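Side-chain contact in acyl-CoA thioesterase II TesB2 (PDB 3U0A), which probably hydrolyses fatty acyl-CoA to free fatty acid and coenzyme A, as expected of a C/M/P thioester hydrolase: residues Arg147-Glu151 with Trp152-Ile156. Sequence-based numbering, arbitrary orientation.
Sequences RQFEE and WDVRI
Trp152 closes a type I beta turn that begins at Phe149: its backbone N donates to Phe149 O over 2.9 Å, with an N-H...O angle of 150°. The donor stands well above the carbonyl plane, 52° out of it. The indole packs against the residue before it. Trp152 CG lies beside the backbone N and anti to the carbonyl carbon (chi1 -56°), which brings the five-membered ring against Glu151 CB in an off-centre CH-pi contact, 4.1 Å from CB to the ring centroid; CB lies 3.7 Å from Trp152 CD1. A broad aromatic suits this buried place, where it also packs on Ala192 and Met196 of helix 186-200 and meets the ring of His178 edge-to-face. Glutamate serves in turn at 151: its CB lies against the indole while the extended chain beyond CG carries OE1 to His178 NE2, a hydrogen bond.

From here the chain runs as strand 152-156, an outermost strand within this chain, pairing antiparallel with strand 171-178 in the second hotdog unit of a double-hotdog fold, where antiparallel sheet wraps round a long helix, here 186-200. Asp153 points away from the turn. Its carboxylate bridges two arginines: OD1 takes Arg155 NH2 at 3.0 Å, nearly along the C-O axis, while OD2 pairs with Arg179.

At Val154 the side chain is directed toward the turn again. Its CG2, anti to the carbonyl carbon, reaches Phe149 CD1 at 4.1 Å, a modest apolar contact with a ring that also touches Met196 and Thr200 and whose one face carries Gln148 CG, offset toward the rim; a beta-branched residue favours the extended backbone and offers a methyl to the ring. Arg155, long enough to reach back to Asp153, also gives NH1 to Pro129 O.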
ATOM      1  N   ARG A 147       4.120 -27.726   7.139  1.00 65.90           N
ATOM      2  CA  ARG A 147       5.223 -27.835   8.094  1.00 66.77           C
ATOM      3  C   ARG A 147       5.774 -26.473   8.514  1.00 63.96           C
ATOM      4  O   ARG A 147       6.447 -26.377   9.548  1.00 64.42           O
ATOM      5  CB  ARG A 147       6.362 -28.687   7.523  1.00 70.71           C
ATOM      6  N   GLN A 148       5.502 -25.428   7.720  1.00 61.44           N
ATOM      7  CA  GLN A 148       5.971 -24.047   8.003  1.00 58.31           C
ATOM      8  C   GLN A 148       5.106 -23.266   9.053  1.00 53.99           C
ATOM      9  O   GLN A 148       5.519 -22.215   9.545  1.00 51.51           O
ATOM     10  CB  GLN A 148       6.125 -23.246   6.668  1.00 59.09           C
ATOM     11  CG  GLN A 148       4.866 -22.582   6.057  1.00 57.83           C
ATOM     12  CD  GLN A 148       4.114 -23.447   5.029  1.00 60.28           C
ATOM     13  OE1 GLN A 148       4.307 -24.668   4.953  1.00 63.16           O
ATOM     14  NE2 GLN A 148       3.235 -22.810   4.240  1.00 59.33           N
ATOM     15  N   PHE A 149       3.920 -23.799   9.376  1.00 52.34           N
ATOM     16  CA  PHE A 149       3.006 -23.221  10.357  1.00 50.23           C
ATOM     17  C   PHE A 149       3.085 -23.932  11.717  1.00 51.17           C
ATOM     18  O   PHE A 149       2.300 -23.665  12.612  1.00 50.05           O
ATOM     19  CB  PHE A 149       1.573 -23.268   9.817  1.00 49.45           C
ATOM     20  CG  PHE A 149       1.343 -22.354   8.650  1.00 48.49           C
ATOM     21  CD1 PHE A 149       1.257 -20.980   8.840  1.00 46.56           C
ATOM     22  CD2 PHE A 149       1.229 -22.859   7.358  1.00 50.24           C
ATOM     23  CE1 PHE A 149       1.058 -20.122   7.774  1.00 46.16           C
ATOM     24  CE2 PHE A 149       1.033 -22.000   6.279  1.00 50.17           C
ATOM     25  CZ  PHE A 149       0.947 -20.625   6.490  1.00 47.79           C
ATOM     26  N   GLU A 150       4.043 -24.842  11.848  1.00 53.61           N
ATOM     27  CA  GLU A 150       4.364 -25.551  13.099  1.00 55.25           C
ATOM     28  C   GLU A 150       4.443 -24.711  14.403  1.00 53.86           C
ATOM     29  O   GLU A 150       3.968 -25.169  15.450  1.00 54.66           O
ATOM     30  CB  GLU A 150       5.707 -26.278  12.899  1.00 58.07           C
ATOM     31  CG  GLU A 150       6.062 -27.362  13.918  1.00 61.04           C
ATOM     32  CD  GLU A 150       7.562 -27.662  13.917  1.00 63.40           C
ATOM     33  OE1 GLU A 150       8.249 -27.351  12.900  1.00 63.33           O
ATOM     34  OE2 GLU A 150       8.071 -28.208  14.932  1.00 65.61           O
ATOM     35  N   GLU A 151       5.064 -23.524  14.352  1.00 52.28           N
ATOM     36  CA  GLU A 151       5.158 -22.595  15.524  1.00 51.29           C
ATOM     37  C   GLU A 151       3.825 -21.964  15.872  1.00 49.46           C
ATOM     38  O   GLU A 151       3.673 -21.395  16.948  1.00 49.22           O
ATOM     39  CB  GLU A 151       6.093 -21.418  15.235  1.00 50.37           C
ATOM     40  CG  GLU A 151       7.584 -21.695  15.181  1.00 52.12           C
ATOM     41  CD  GLU A 151       8.370 -20.425  14.819  1.00 51.17           C
ATOM     42  OE1 GLU A 151       8.597 -19.557  15.724  1.00 50.83           O
ATOM     43  OE2 GLU A 151       8.732 -20.276  13.612  1.00 51.06           O
ATOM     44  N   TRP A 152       2.872 -22.057  14.944  1.00 48.47           N
ATOM     45  CA  TRP A 152       1.659 -21.264  14.968  1.00 46.66           C
ATOM     46  C   TRP A 152       0.418 -22.101  15.060  1.00 46.95           C
ATOM     47  O   TRP A 152       0.362 -23.233  14.629  1.00 48.35           O
ATOM     48  CB  TRP A 152       1.555 -20.426  13.701  1.00 45.33           C
ATOM     49  CG  TRP A 152       2.736 -19.539  13.451  1.00 45.22           C
ATOM     50  CD1 TRP A 152       3.891 -19.836  12.756  1.00 46.24           C
ATOM     51  CD2 TRP A 152       2.899 -18.158  13.888  1.00 44.40           C
ATOM     52  NE1 TRP A 152       4.727 -18.756  12.743  1.00 45.94           N
ATOM     53  CE2 TRP A 152       4.187 -17.727  13.410  1.00 44.93           C
ATOM     54  CE3 TRP A 152       2.131 -17.285  14.615  1.00 43.69           C
ATOM     55  CZ2 TRP A 152       4.669 -16.463  13.647  1.00 44.75           C
ATOM     56  CZ3 TRP A 152       2.616 -16.017  14.858  1.00 43.68           C
ATOM     57  CH2 TRP A 152       3.861 -15.608  14.381  1.00 44.21           C
ATOM     58  N   ASP A 153      -0.585 -21.471  15.633  1.00 45.86           N
ATOM     59  CA  ASP A 153      -1.928 -21.910  15.655  1.00 45.72           C
ATOM     60  C   ASP A 153      -2.662 -21.137  14.595  1.00 44.13           C
ATOM     61  O   ASP A 153      -2.648 -19.915  14.597  1.00 43.00           O
ATOM     62  CB  ASP A 153      -2.524 -21.529  16.998  1.00 45.79           C
ATOM     63  CG  ASP A 153      -2.786 -22.695  17.849  1.00 47.70           C
ATOM     64  OD1 ASP A 153      -3.971 -23.097  17.875  1.00 47.79           O
ATOM     65  OD2 ASP A 153      -1.827 -23.222  18.466  1.00 49.36           O
ATOM     66  N   VAL A 154      -3.350 -21.842  13.714  1.00 44.41           N
ATOM     67  CA  VAL A 154      -4.004 -21.183  12.593  1.00 43.33           C
ATOM     68  C   VAL A 154      -5.396 -21.738  12.406  1.00 43.51           C
ATOM     69  O   VAL A 154      -5.558 -22.944  12.319  1.00 44.94           O
ATOM     70  CB  VAL A 154      -3.192 -21.371  11.316  1.00 43.90           C
ATOM     71  CG1 VAL A 154      -3.730 -20.465  10.230  1.00 43.04           C
ATOM     72  CG2 VAL A 154      -1.706 -21.112  11.599  1.00 44.21           C
ATOM     73  N   ARG A 155      -6.416 -20.880  12.370  1.00 42.40           N
ATOM     74  CA  ARG A 155      -7.796 -21.397  12.347  1.00 42.68           C
ATOM     75  C   ARG A 155      -8.574 -20.591  11.353  1.00 41.93           C
ATOM     76  O   ARG A 155      -8.668 -19.370  11.496  1.00 41.04           O
ATOM     77  CB  ARG A 155      -8.420 -21.327  13.736  1.00 42.69           C
ATOM     78  CG  ARG A 155      -7.630 -22.098  14.769  1.00 43.86           C
ATOM     79  CD  ARG A 155      -8.352 -22.351  16.091  1.00 44.64           C
ATOM     80  NE  ARG A 155      -7.386 -22.927  17.031  1.00 46.03           N
ATOM     81  CZ  ARG A 155      -7.612 -23.256  18.303  1.00 47.38           C
ATOM     82  NH1 ARG A 155      -8.807 -23.112  18.860  1.00 47.55           N
ATOM     83  NH2 ARG A 155      -6.611 -23.753  19.034  1.00 48.91           N
ATOM     84  N   ILE A 156      -9.105 -21.280  10.339  1.00 42.73           N
ATOM     85  CA  ILE A 156      -9.670 -20.643   9.158  1.00 42.58           C
ATOM     86  C   ILE A 156     -11.167 -20.640   9.292  1.00 42.56           C
ATOM     87  O   ILE A 156     -11.781 -21.688   9.388  1.00 43.50           O
ATOM     88  CB  ILE A 156      -9.218 -21.361   7.861  1.00 43.96           C
ATOM     89  CG1 ILE A 156      -7.688 -21.597   7.939  1.00 44.30           C
ATOM     90  CG2 ILE A 156      -9.584 -20.548   6.611  1.00 44.12           C
ATOM     91  CD1 ILE A 156      -6.934 -21.637   6.615  1.00 45.45           C
TER